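Local atomic coordinates of tRNA (cytosine(38)-C(5))-methyltransferase (Schizosaccharomyces pombe, PDB entry 6FDF), a protein that methylates cytosine 38 at carbon 5 in the anticodon loop of tRNA(Asp), and less efficiently of tRNA(Glu), with S-adenosyl-L-methionine as methyl donor. Residues A30-D35 against Y323-L328; N110-P113 against N117-E120; N158-P163 against Q188-A193. All blocks are in the same frame, centred on the assembly; numbering follows the deposited sequence.

Contact 1 (A30-D35 against Y323-L328); sequences ANIPAD and YLISLL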
ATOM      1  N   ALA A  30      -5.178   8.688 -11.632  1.00 40.42           N
ATOM      2  CA  ALA A  30      -6.500   9.295 -11.581  1.00 40.87           C
ATOM      3  C   ALA A  30      -6.582  10.579 -12.387  1.00 42.20           C
ATOM      4  O   ALA A  30      -7.655  11.193 -12.441  1.00 43.76           O
ATOM      5  CB  ALA A  30      -6.896   9.562 -10.126  1.00 39.44           C
ATOM      6  N   ASN A  31      -5.480  10.989 -13.017  1.00 42.38           N
ATOM      7  CA  ASN A  31      -5.423  12.220 -13.803  1.00 39.99           C
ATOM      8  C   ASN A  31      -5.844  13.425 -12.974  1.00 50.21           C
ATOM      9  O   ASN A  31      -6.533  14.327 -13.457  1.00 50.54           O
ATOM     10  CB  ASN A  31      -6.251  12.096 -15.082  1.00 45.35           C
ATOM     11  CG  ASN A  31      -5.715  11.027 -15.985  1.00 49.93           C
ATOM     12  OD1 ASN A  31      -6.435  10.129 -16.424  1.00 55.32           O
ATOM     13  ND2 ASN A  31      -4.414  11.087 -16.230  1.00 41.96           N
ATOM     14  N   ILE A  32      -5.413  13.440 -11.716  1.00 44.61           N
ATOM     15  CA  ILE A  32      -5.652  14.569 -10.825  1.00 46.06           C
ATOM     16  C   ILE A  32      -4.588  15.618 -11.119  1.00 50.29           C
ATOM     17  O   ILE A  32      -3.387  15.316 -11.041  1.00 51.44           O
ATOM     18  CB  ILE A  32      -5.620  14.141  -9.347  1.00 43.90           C
ATOM     19  CG1 ILE A  32      -6.602  12.995  -9.101  1.00 42.94           C
ATOM     20  CG2 ILE A  32      -5.928  15.317  -8.439  1.00 42.79           C
ATOM     21  CD1 ILE A  32      -8.006  13.257  -9.626  1.00 41.70           C
ATOM     22  N   PRO A  33      -4.968  16.842 -11.471  1.00 50.19           N
ATOM     23  CA  PRO A  33      -3.972  17.917 -11.566  1.00 55.33           C
ATOM     24  C   PRO A  33      -3.474  18.295 -10.183  1.00 48.30           C
ATOM     25  O   PRO A  33      -3.949  19.264  -9.586  1.00 56.43           O
ATOM     26  CB  PRO A  33      -4.748  19.060 -12.228  1.00 57.01           C
ATOM     27  CG  PRO A  33      -6.172  18.808 -11.846  1.00 58.07           C
ATOM     28  CD  PRO A  33      -6.328  17.311 -11.792  1.00 55.76           C
ATOM     29  N   ALA A  34      -2.514  17.534  -9.669  1.00 45.38           N
ATOM     30  CA  ALA A  34      -2.141  17.590  -8.264  1.00 51.42           C
ATOM     31  C   ALA A  34      -0.696  18.039  -8.141  1.00 51.33           C
ATOM     32  O   ALA A  34       0.179  17.554  -8.864  1.00 55.11           O
ATOM     33  CB  ALA A  34      -2.332  16.230  -7.585  1.00 50.70           C
ATOM     34  N   ASP A  35      -0.456  18.967  -7.230  1.00 43.81           N
ATOM     35  CA  ASP A  35       0.889  19.370  -6.848  1.00 44.95           C
ATOM     36  C   ASP A  35       1.140  18.817  -5.452  1.00 40.80           C
ATOM     37  O   ASP A  35       0.579  19.320  -4.474  1.00 45.74           O
ATOM     38  CB  ASP A  35       1.038  20.888  -6.884  1.00 49.05           C
ATOM     39  CG  ASP A  35       0.632  21.484  -8.222  1.00 61.94           C
ATOM     40  OD1 ASP A  35       0.783  20.796  -9.256  1.00 64.05           O
ATOM     41  OD2 ASP A  35       0.157  22.640  -8.239  1.00 66.59           O
ATOM     42  N   TYR A 323      -8.667   4.428  -7.988  1.00 36.93           N
ATOM     43  CA  TYR A 323     -10.125   4.454  -8.054  1.00 31.26           C
ATOM     44  C   TYR A 323     -10.725   5.229  -6.885  1.00 32.85           C
ATOM     45  O   TYR A 323     -11.668   6.008  -7.070  1.00 33.20           O
ATOM     46  CB  TYR A 323     -10.683   3.030  -8.065  1.00 32.79           C
ATOM     47  CG  TYR A 323     -10.226   2.136  -9.188  1.00 36.96           C
ATOM     48  CD1 TYR A 323      -9.995   2.635 -10.462  1.00 44.35           C
ATOM     49  CD2 TYR A 323     -10.036   0.780  -8.968  1.00 44.53           C
ATOM     50  CE1 TYR A 323      -9.590   1.793 -11.493  1.00 54.62           C
ATOM     51  CE2 TYR A 323      -9.627  -0.061  -9.981  1.00 48.85           C
ATOM     52  CZ  TYR A 323      -9.402   0.448 -11.239  1.00 57.90           C
ATOM     53  OH  TYR A 323      -8.996  -0.404 -12.244  1.00 61.48           O
ATOM     54  N   LEU A 324     -10.219   5.001  -5.668  1.00 30.19           N
ATOM     55  CA  LEU A 324     -10.756   5.703  -4.504  1.00 28.33           C
ATOM     56  C   LEU A 324     -10.480   7.198  -4.582  1.00 32.86           C
ATOM     57  O   LEU A 324     -11.319   8.010  -4.173  1.00 30.82           O
ATOM     58  CB  LEU A 324     -10.167   5.123  -3.219  1.00 29.23           C
ATOM     59  CG  LEU A 324     -10.620   3.697  -2.901  1.00 35.22           C
ATOM     60  CD1 LEU A 324      -9.663   3.059  -1.930  1.00 35.00           C
ATOM     61  CD2 LEU A 324     -12.050   3.671  -2.361  1.00 34.85           C
ATOM     62  N   ILE A 325      -9.308   7.581  -5.093  1.00 28.93           N
ATOM     63  CA  ILE A 325      -9.011   9.002  -5.266  1.00 32.14           C
ATOM     64  C   ILE A 325     -10.004   9.637  -6.230  1.00 31.20           C
ATOM     65  O   ILE A 325     -10.510  10.738  -5.986  1.00 34.99           O
ATOM     66  CB  ILE A 325      -7.556   9.191  -5.734  1.00 33.27           C
ATOM     67  CG1 ILE A 325      -6.597   8.992  -4.561  1.00 32.02           C
ATOM     68  CG2 ILE A 325      -7.354  10.576  -6.353  1.00 34.82           C
ATOM     69  CD1 ILE A 325      -5.138   8.948  -4.974  1.00 39.33           C
ATOM     70  N   SER A 326     -10.283   8.959  -7.347  1.00 33.19           N
ATOM     71  CA  SER A 326     -11.263   9.455  -8.310  1.00 33.51           C
ATOM     72  C   SER A 326     -12.620   9.676  -7.653  1.00 39.29           C
ATOM     73  O   SER A 326     -13.268  10.710  -7.863  1.00 42.68           O
ATOM     74  CB  SER A 326     -11.391   8.469  -9.469  1.00 36.64           C
ATOM     75  OG  SER A 326     -10.173   8.372 -10.180  1.00 44.94           O
ATOM     76  N   LEU A 327     -13.070   8.701  -6.864  1.00 34.60           N
ATOM     77  CA  LEU A 327     -14.323   8.846  -6.128  1.00 38.67           C
ATOM     78  C   LEU A 327     -14.257  10.012  -5.151  1.00 31.18           C
ATOM     79  O   LEU A 327     -15.156  10.857  -5.109  1.00 36.16           O
ATOM     80  CB  LEU A 327     -14.642   7.550  -5.386  1.00 36.88           C
ATOM     81  CG  LEU A 327     -15.904   7.582  -4.527  1.00 40.20           C
ATOM     82  CD1 LEU A 327     -17.127   7.816  -5.406  1.00 42.84           C
ATOM     83  CD2 LEU A 327     -16.041   6.296  -3.736  1.00 39.07           C
ATOM     84  N   LEU A 328     -13.192  10.067  -4.350  1.00 31.37           N
ATOM     85  CA  LEU A 328     -13.092  11.075  -3.300  1.00 31.69           C
ATOM     86  C   LEU A 328     -13.210  12.490  -3.856  1.00 34.69           C
ATOM     87  O   LEU A 328     -13.914  13.333  -3.285  1.00 31.31           O
ATOM     88  CB  LEU A 328     -11.768  10.901  -2.557  1.00 29.18           C
ATOM     89  CG  LEU A 328     -11.445  11.862  -1.415  1.00 30.05           C
ATOM     90  CD1 LEU A 328     -12.506  11.790  -0.330  1.00 30.49           C
ATOM     91  CD2 LEU A 328     -10.051  11.560  -0.838  1.00 30.38           C
TER
HETATM   92  O   HOH W   1     -10.152  10.871 -11.706  1.00 43.86           O
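Ala30 sets its methyl group into the angle between two successive residues of helix 318-328, Ile325 and Ser326. The backbones come close here, with Ala30 CA 5.8 Å from Ser326 CA, and only a side chain as short as a methyl lies between them. Ala30 CB meets Ile325 CG2 at 3.9 Å and, at about a right angle to that direction, Ser326 OG at 3.5 Å. In Ile325, CG1 lies beside the backbone N (chi1 -76°), which puts the branch methyl CG2 anti to that nitrogen, facing Ala30 and Ile32. Ile32 CG1 approaches Ile325 CG2 to 3.7 Å, the two side chains crossing at a slant. Ile325 is buried, and it also packs on Ala26 and Leu27 of helix 22-29 and on Leu123 of strand 121-127.

In the Rossmann-like fold of class I methyltransferases, helix 22-29 links the parallel strands 11-16 and 34-41. The chain leaves this helix through a Schellman motif, in which Asn31 takes a positive phi of 56° and turns the chain so that Ile32 follows Ala30 onto the same helix. Helix 318-328, near the C-terminus, returns to an early crossover of the sheet, consistent with the C-terminal conserved segment of C5-methyltransferases packing beside the first one. The side chain of Ile325 lies about 10 Å from the bound S-adenosyl-L-homocysteine, so the contact packs the fold without lining the cofactor pocket.

Beside the apolar group, a water donates to Ala30 O at 2.6 Å and to Ser326 OG at 2.9 Å. The serine hydroxyl is also hydrogen-bonded to Ser322 O, one turn earlier in its helix, which fixes its rotation and lets it receive the water's proton.

Contact 2 (N110-P113 against N117-E120); sequences NVLP and NLPE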
ATOM      1  N   ASN A 110      -4.894  15.325  16.854  1.00 31.19           N
ATOM      2  CA  ASN A 110      -4.879  16.389  17.852  1.00 37.12           C
ATOM      3  C   ASN A 110      -4.605  17.756  17.237  1.00 34.00           C
ATOM      4  O   ASN A 110      -5.050  18.776  17.777  1.00 35.16           O
ATOM      5  CB  ASN A 110      -3.825  16.089  18.918  1.00 41.60           C
ATOM      6  CG  ASN A 110      -4.336  15.162  20.001  1.00 52.11           C
ATOM      7  OD1 ASN A 110      -5.523  15.161  20.327  1.00 57.94           O
ATOM      8  ND2 ASN A 110      -3.433  14.375  20.579  1.00 57.33           N
ATOM      9  N   VAL A 111      -3.867  17.803  16.134  1.00 30.29           N
ATOM     10  CA  VAL A 111      -3.508  19.084  15.539  1.00 31.08           C
ATOM     11  C   VAL A 111      -4.529  19.548  14.500  1.00 33.71           C
ATOM     12  O   VAL A 111      -4.739  20.757  14.340  1.00 33.79           O
ATOM     13  CB  VAL A 111      -2.094  18.976  14.935  1.00 33.81           C
ATOM     14  CG1 VAL A 111      -1.784  20.168  14.060  1.00 39.78           C
ATOM     15  CG2 VAL A 111      -1.051  18.818  16.045  1.00 35.14           C
ATOM     16  N   LEU A 112      -5.197  18.610  13.825  1.00 30.32           N
ATOM     17  CA  LEU A 112      -6.162  18.942  12.776  1.00 27.86           C
ATOM     18  C   LEU A 112      -7.165  20.024  13.167  1.00 28.76           C
ATOM     19  O   LEU A 112      -7.382  20.944  12.361  1.00 31.94           O
ATOM     20  CB  LEU A 112      -6.878  17.655  12.343  1.00 30.77           C
ATOM     21  CG  LEU A 112      -8.045  17.784  11.367  1.00 29.30           C
ATOM     22  CD1 LEU A 112      -7.560  18.334  10.044  1.00 32.29           C
ATOM     23  CD2 LEU A 112      -8.719  16.423  11.184  1.00 31.94           C
ATOM     24  N   PRO A 113      -7.796  19.997  14.351  1.00 29.41           N
ATOM     25  CA  PRO A 113      -8.801  21.029  14.672  1.00 29.81           C
ATOM     26  C   PRO A 113      -8.217  22.418  14.863  1.00 31.92           C
ATOM     27  O   PRO A 113      -8.987  23.382  15.005  1.00 34.31           O
ATOM     28  CB  PRO A 113      -9.422  20.526  15.982  1.00 34.90           C
ATOM     29  CG  PRO A 113      -9.067  19.072  16.056  1.00 32.25           C
ATOM     30  CD  PRO A 113      -7.737  18.960  15.400  1.00 33.46           C
ATOM     31  N   ASN A 117      -7.079  26.297   7.823  1.00 31.16           N
ATOM     32  CA  ASN A 117      -7.982  25.875   6.754  1.00 33.34           C
ATOM     33  C   ASN A 117      -8.019  24.351   6.726  1.00 30.95           C
ATOM     34  O   ASN A 117      -7.087  23.716   6.220  1.00 32.36           O
ATOM     35  CB  ASN A 117      -7.543  26.436   5.408  1.00 37.86           C
ATOM     36  CG  ASN A 117      -7.473  27.947   5.407  1.00 43.37           C
ATOM     37  OD1 ASN A 117      -6.393  28.531   5.342  1.00 47.29           O
ATOM     38  ND2 ASN A 117      -8.629  28.590   5.486  1.00 44.31           N
ATOM     39  N   LEU A 118      -9.067  23.777   7.301  1.00 30.71           N
ATOM     40  CA  LEU A 118      -9.220  22.330   7.299  1.00 29.52           C
ATOM     41  C   LEU A 118      -9.115  21.804   5.868  1.00 33.49           C
ATOM     42  O   LEU A 118      -9.681  22.408   4.946  1.00 32.69           O
ATOM     43  CB  LEU A 118     -10.571  21.932   7.896  1.00 31.78           C
ATOM     44  CG  LEU A 118     -10.788  22.125   9.392  1.00 31.20           C
ATOM     45  CD1 LEU A 118     -12.262  21.937   9.719  1.00 33.71           C
ATOM     46  CD2 LEU A 118      -9.940  21.126  10.159  1.00 31.79           C
ATOM     47  N   PRO A 119      -8.395  20.706   5.638  1.00 29.02           N
ATOM     48  CA  PRO A 119      -8.374  20.132   4.289  1.00 27.22           C
ATOM     49  C   PRO A 119      -9.776  19.699   3.896  1.00 29.60           C
ATOM     50  O   PRO A 119     -10.551  19.207   4.718  1.00 31.89           O
ATOM     51  CB  PRO A 119      -7.424  18.935   4.421  1.00 31.84           C
ATOM     52  CG  PRO A 119      -7.431  18.596   5.881  1.00 29.63           C
ATOM     53  CD  PRO A 119      -7.610  19.909   6.596  1.00 28.16           C
ATOM     54  N   GLU A 120     -10.114  19.910   2.630  1.00 28.72           N
ATOM     55  CA  GLU A 120     -11.444  19.542   2.177  1.00 29.85           C
ATOM     56  C   GLU A 120     -11.572  18.047   1.931  1.00 29.72           C
ATOM     57  O   GLU A 120     -12.694  17.532   1.899  1.00 33.32           O
ATOM     58  CB  GLU A 120     -11.801  20.343   0.924  1.00 36.27           C
ATOM     59  CG  GLU A 120     -11.991  21.825   1.224  1.00 38.91           C
ATOM     60  CD  GLU A 120     -12.324  22.653  -0.002  1.00 52.59           C
ATOM     61  OE1 GLU A 120     -12.384  22.089  -1.113  1.00 47.72           O
ATOM     62  OE2 GLU A 120     -12.523  23.877   0.148  1.00 56.63           O
TER
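Pro119 O is gripped by the hydroxyl of Tyr148, a hydrogen bond that ties the loop before strand 121-127 to strand 148-155, while the ring of the same proline rests against Leu112. The two segments belong to one beta-alpha-beta crossover of the Rossmann-like methyltransferase fold: strand 78-81 leads to helix 103-111, and the turn following that helix brings the chain back to the parallel strand 121-127. Contact 2 is where this turn folds onto itself. No hydrogen bond joins its two sides; the contact is van der Waals packing, almost all of it hydrocarbon.

Leu112 is the centre of the cluster. With CG anti to its backbone N (chi1 173°), the side chain reaches out from the short 3-10 segment at 112-113, and its CD1 methyl touches both opposing residues, Leu118 CD2 at 3.7 Å and Pro119 CD at 3.8 Å. The proline thus offers the carbon next to its nitrogen, with CG of the ring farther back, and the leucine crosses it at a slant. Leu112 and Leu118 instead cross at about a right angle, meeting through CD1 of the first and CD2 of the second.

Trp79 of strand 78-81 packs on both Leu112 and Pro119, and Tyr148 on both leucines, so aromatic side chains from two strands extend the small apolar cluster. Pro119 and Leu112 are buried, whereas Leu118 is partly exposed. On the helix side, Asn110 O is hydrogen-bonded to His114 ND1, which links the last turn to the bend beyond it.

Leu118 also reaches the backbone it faces. Its CD1 continues the chain outward, anti to CA (chi2 169°), while the other methyl, CD2, bends back to lie 3.4 Å from Leu112 O.

Contact 3 (N158-P163 against Q188-A193); sequences NQFNIP and QFSEVA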
ATOM      1  N   ASN A 158      -8.026  -8.225  -5.508  1.00 34.55           N
ATOM      2  CA  ASN A 158      -8.687  -9.290  -6.253  1.00 36.56           C
ATOM      3  C   ASN A 158     -10.188  -9.059  -6.405  1.00 36.52           C
ATOM      4  O   ASN A 158     -10.871  -9.912  -6.981  1.00 41.48           O
ATOM      5  CB  ASN A 158      -8.404 -10.656  -5.613  1.00 44.79           C
ATOM      6  CG  ASN A 158      -8.830 -10.740  -4.156  1.00 55.31           C
ATOM      7  OD1 ASN A 158      -9.759 -10.061  -3.716  1.00 59.15           O
ATOM      8  ND2 ASN A 158      -8.156 -11.603  -3.401  1.00 52.17           N
ATOM      9  N   GLN A 159     -10.708  -7.927  -5.928  1.00 39.61           N
ATOM     10  CA  GLN A 159     -12.049  -7.477  -6.278  1.00 40.93           C
ATOM     11  C   GLN A 159     -12.055  -6.622  -7.535  1.00 46.34           C
ATOM     12  O   GLN A 159     -13.130  -6.222  -7.997  1.00 45.40           O
ATOM     13  CB  GLN A 159     -12.657  -6.674  -5.126  1.00 41.26           C
ATOM     14  CG  GLN A 159     -12.798  -7.433  -3.830  1.00 44.09           C
ATOM     15  CD  GLN A 159     -13.346  -6.556  -2.725  1.00 48.51           C
ATOM     16  OE1 GLN A 159     -12.655  -5.671  -2.226  1.00 43.71           O
ATOM     17  NE2 GLN A 159     -14.602  -6.780  -2.355  1.00 47.57           N
ATOM     18  N   PHE A 160     -10.877  -6.324  -8.079  1.00 44.91           N
ATOM     19  CA  PHE A 160     -10.720  -5.439  -9.223  1.00 41.37           C
ATOM     20  C   PHE A 160      -9.934  -6.146 -10.322  1.00 40.28           C
ATOM     21  O   PHE A 160      -9.247  -5.500 -11.116  1.00 46.86           O
ATOM     22  CB  PHE A 160     -10.023  -4.141  -8.815  1.00 38.17           C
ATOM     23  CG  PHE A 160     -10.768  -3.344  -7.770  1.00 42.60           C
ATOM     24  CD1 PHE A 160     -10.593  -3.614  -6.418  1.00 39.94           C
ATOM     25  CD2 PHE A 160     -11.630  -2.322  -8.136  1.00 47.95           C
ATOM     26  CE1 PHE A 160     -11.266  -2.881  -5.451  1.00 41.62           C
ATOM     27  CE2 PHE A 160     -12.310  -1.583  -7.173  1.00 48.17           C
ATOM     28  CZ  PHE A 160     -12.129  -1.865  -5.831  1.00 41.56           C
ATOM     29  N   ASN A 161     -10.038  -7.479 -10.383  1.00 38.03           N
ATOM     30  CA  ASN A 161      -9.384  -8.283 -11.420  1.00 45.26           C
ATOM     31  C   ASN A 161      -7.874  -8.125 -11.369  1.00 44.46           C
ATOM     32  O   ASN A 161      -7.209  -7.977 -12.397  1.00 43.22           O
ATOM     33  CB  ASN A 161      -9.883  -7.931 -12.806  1.00 49.46           C
ATOM     34  CG  ASN A 161      -9.463  -8.929 -13.873  1.00 51.97           C
ATOM     35  OD1 ASN A 161      -9.193 -10.094 -13.586  1.00 48.38           O
ATOM     36  ND2 ASN A 161      -9.423  -8.471 -15.123  1.00 54.59           N
ATOM     37  N   ILE A 162      -7.329  -8.139 -10.163  1.00 37.16           N
ATOM     38  CA  ILE A 162      -5.892  -8.105  -9.954  1.00 35.59           C
ATOM     39  C   ILE A 162      -5.570  -9.358  -9.148  1.00 39.95           C
ATOM     40  O   ILE A 162      -6.157  -9.574  -8.085  1.00 38.81           O
ATOM     41  CB  ILE A 162      -5.441  -6.838  -9.211  1.00 39.18           C
ATOM     42  CG1 ILE A 162      -5.821  -5.592 -10.017  1.00 37.15           C
ATOM     43  CG2 ILE A 162      -3.945  -6.886  -8.931  1.00 38.08           C
ATOM     44  CD1 ILE A 162      -5.847  -4.313  -9.189  1.00 40.94           C
ATOM     45  N   PRO A 163      -4.674 -10.221  -9.619  1.00 38.30           N
ATOM     46  CA  PRO A 163      -4.468 -11.530  -8.975  1.00 35.84           C
ATOM     47  C   PRO A 163      -3.549 -11.452  -7.760  1.00 38.96           C
ATOM     48  O   PRO A 163      -2.506 -12.106  -7.685  1.00 41.36           O
ATOM     49  CB  PRO A 163      -3.865 -12.360 -10.116  1.00 37.51           C
ATOM     50  CG  PRO A 163      -3.091 -11.356 -10.916  1.00 35.38           C
ATOM     51  CD  PRO A 163      -3.924 -10.097 -10.881  1.00 39.02           C
ATOM     52  N   GLN A 188     -17.780   1.094  -9.956  1.00 49.23           N
ATOM     53  CA  GLN A 188     -18.160   1.683 -11.233  1.00 53.69           C
ATOM     54  C   GLN A 188     -16.951   2.175 -12.016  1.00 65.96           C
ATOM     55  O   GLN A 188     -17.085   2.481 -13.207  1.00 70.68           O
ATOM     56  CB  GLN A 188     -19.143   2.835 -11.021  1.00 51.06           C
ATOM     57  CG  GLN A 188     -20.471   2.408 -10.417  1.00 61.72           C
ATOM     58  CD  GLN A 188     -21.268   3.576  -9.869  1.00 69.53           C
ATOM     59  OE1 GLN A 188     -21.241   4.676 -10.422  1.00 60.71           O
ATOM     60  NE2 GLN A 188     -21.981   3.344  -8.772  1.00 80.33           N
ATOM     61  N   PHE A 189     -15.777   2.223 -11.385  1.00 67.13           N
ATOM     62  CA  PHE A 189     -14.536   2.616 -12.036  1.00 71.34           C
ATOM     63  C   PHE A 189     -13.724   1.437 -12.526  1.00 81.28           C
ATOM     64  O   PHE A 189     -12.889   1.613 -13.419  1.00 86.02           O
ATOM     65  CB  PHE A 189     -13.636   3.421 -11.094  1.00 59.06           C
ATOM     66  CG  PHE A 189     -14.205   4.730 -10.684  1.00 56.66           C
ATOM     67  CD1 PHE A 189     -14.436   5.720 -11.624  1.00 55.86           C
ATOM     68  CD2 PHE A 189     -14.470   4.995  -9.354  1.00 50.64           C
ATOM     69  CE1 PHE A 189     -14.950   6.942 -11.246  1.00 56.79           C
ATOM     70  CE2 PHE A 189     -14.981   6.217  -8.967  1.00 52.39           C
ATOM     71  CZ  PHE A 189     -15.219   7.193  -9.914  1.00 54.92           C
ATOM     72  N   SER A 190     -13.939   0.249 -11.984  1.00 79.55           N
ATOM     73  CA  SER A 190     -13.124  -0.875 -12.404  1.00 76.13           C
ATOM     74  C   SER A 190     -13.720  -1.382 -13.707  1.00 78.48           C
ATOM     75  O   SER A 190     -14.794  -1.994 -13.717  1.00 81.46           O
ATOM     76  CB  SER A 190     -13.088  -1.963 -11.333  1.00 75.86           C
ATOM     77  OG  SER A 190     -14.361  -2.554 -11.144  1.00 85.39           O
ATOM     78  N   GLU A 191     -13.005  -1.123 -14.805  1.00 84.38           N
ATOM     79  CA  GLU A 191     -13.481  -1.439 -16.146  1.00 91.03           C
ATOM     80  C   GLU A 191     -13.726  -2.926 -16.280  1.00 89.79           C
ATOM     81  O   GLU A 191     -14.486  -3.370 -17.149  1.00 90.24           O
ATOM     82  CB  GLU A 191     -12.408  -1.005 -17.144  1.00 91.55           C
ATOM     83  CG  GLU A 191     -12.203  -1.969 -18.298  1.00 91.36           C
ATOM     84  CD  GLU A 191     -11.075  -1.563 -19.204  1.00 93.29           C
ATOM     85  OE1 GLU A 191     -11.164  -1.818 -20.422  1.00 98.06           O
ATOM     86  OE2 GLU A 191     -10.076  -1.027 -18.683  1.00 93.23           O
ATOM     87  N   VAL A 192     -13.159  -3.673 -15.341  1.00 89.24           N
ATOM     88  CA  VAL A 192     -13.164  -5.120 -15.350  1.00 88.26           C
ATOM     89  C   VAL A 192     -14.549  -5.743 -15.390  1.00 92.22           C
ATOM     90  O   VAL A 192     -15.508  -5.268 -14.766  1.00 97.55           O
ATOM     91  CB  VAL A 192     -12.364  -5.666 -14.166  1.00 85.50           C
ATOM     92  CG1 VAL A 192     -13.102  -5.453 -12.880  1.00 83.05           C
ATOM     93  CG2 VAL A 192     -12.314  -7.121 -14.394  1.00 87.18           C
ATOM     94  N   ALA A 193     -14.637  -6.818 -16.164  1.00 91.60           N
ATOM     95  CA  ALA A 193     -15.820  -7.617 -16.394  1.00 90.10           C
ATOM     96  C   ALA A 193     -15.297  -9.043 -16.508  1.00 94.07           C
ATOM     97  O   ALA A 193     -14.098  -9.291 -16.331  1.00 95.45           O
ATOM     98  CB  ALA A 193     -16.582  -7.162 -17.642  1.00 89.95           C
TER
HETATM   99  O   HOH W   2     -14.443  -5.301 -10.170  1.00 67.92           O
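Phe160 presents the edge of its ring to Ser190, and this is the close-fitting part of the contact: Phe160 CD2 lies 3.5 Å from Ser190 CB, which sits near the plane of the ring. The serine chi1 of 66° sets OG between the backbone N and the carbonyl carbon, 4.1 Å from Phe160 CD2, and leaves CB as the nearer atom. The aromatic ring is buried; Phe187 stacks on it, and Val320 of helix 318-328 packs against it.

Towards solvent the fit is looser. A water bridges Gln159 O at 2.7 Å and Ser190 OG at 2.9 Å, and the hydroxyl is further hydrogen-bonded to Phe187 O. Val192, partly exposed, leans over the turn made by Phe160 and Asn161, with its CG1 4.1 Å from Phe160 C; the approach of its other methyl to Asn161 is modelled too close to be relied on. Cutting Val192 back to an alanine is likely to open a gap over the Phe160-Asn161 backbone and let solvent nearer to it, with both branch methyls gone.

The antiparallel end of the methyltransferase sheet is the hairpin of strands 148-155 and 168-175. Residues 158-163 belong to the connection between these strands, and residues 188-193 lie in the long loop that runs on from the second strand towards helix 219-225.

Asn161, with a positive phi of 61°, holds the turn from its polar end: OD1 accepts from Lys200 N and ND2 donates to Glu198 O, both farther along that long loop. With no direct hydrogen bond between the segments, their mutual hold rests on van der Waals contacts of Phe160 and Val192 and on one bridging water, while the directional bonds of Asn161 and Ser190 go to neighbouring parts of the chain.

In the fold
Contacts 1 and 3 meet on helix 318-328, whereas contact 2 touches neither, with nearest atoms about 6 Å from contact 1 and about 16 Å from contact 3. Tyr323 from the helix of contact 1 reaches Phe160 of contact 3, Tyr323 CE2 lying 3.5 Å from Phe160 CD2, and Phe189 packs along the same helix. Contact 2 is mostly buried and almost wholly apolar, with no hydrogen bond across it, within a single crossover of the sheet. The other two are only partly buried; each combines a buried hydrophobic residue, Ile325 or Phe160, with a serine that shares a bridging water with the opposite backbone, and each joins segments more distant in sequence.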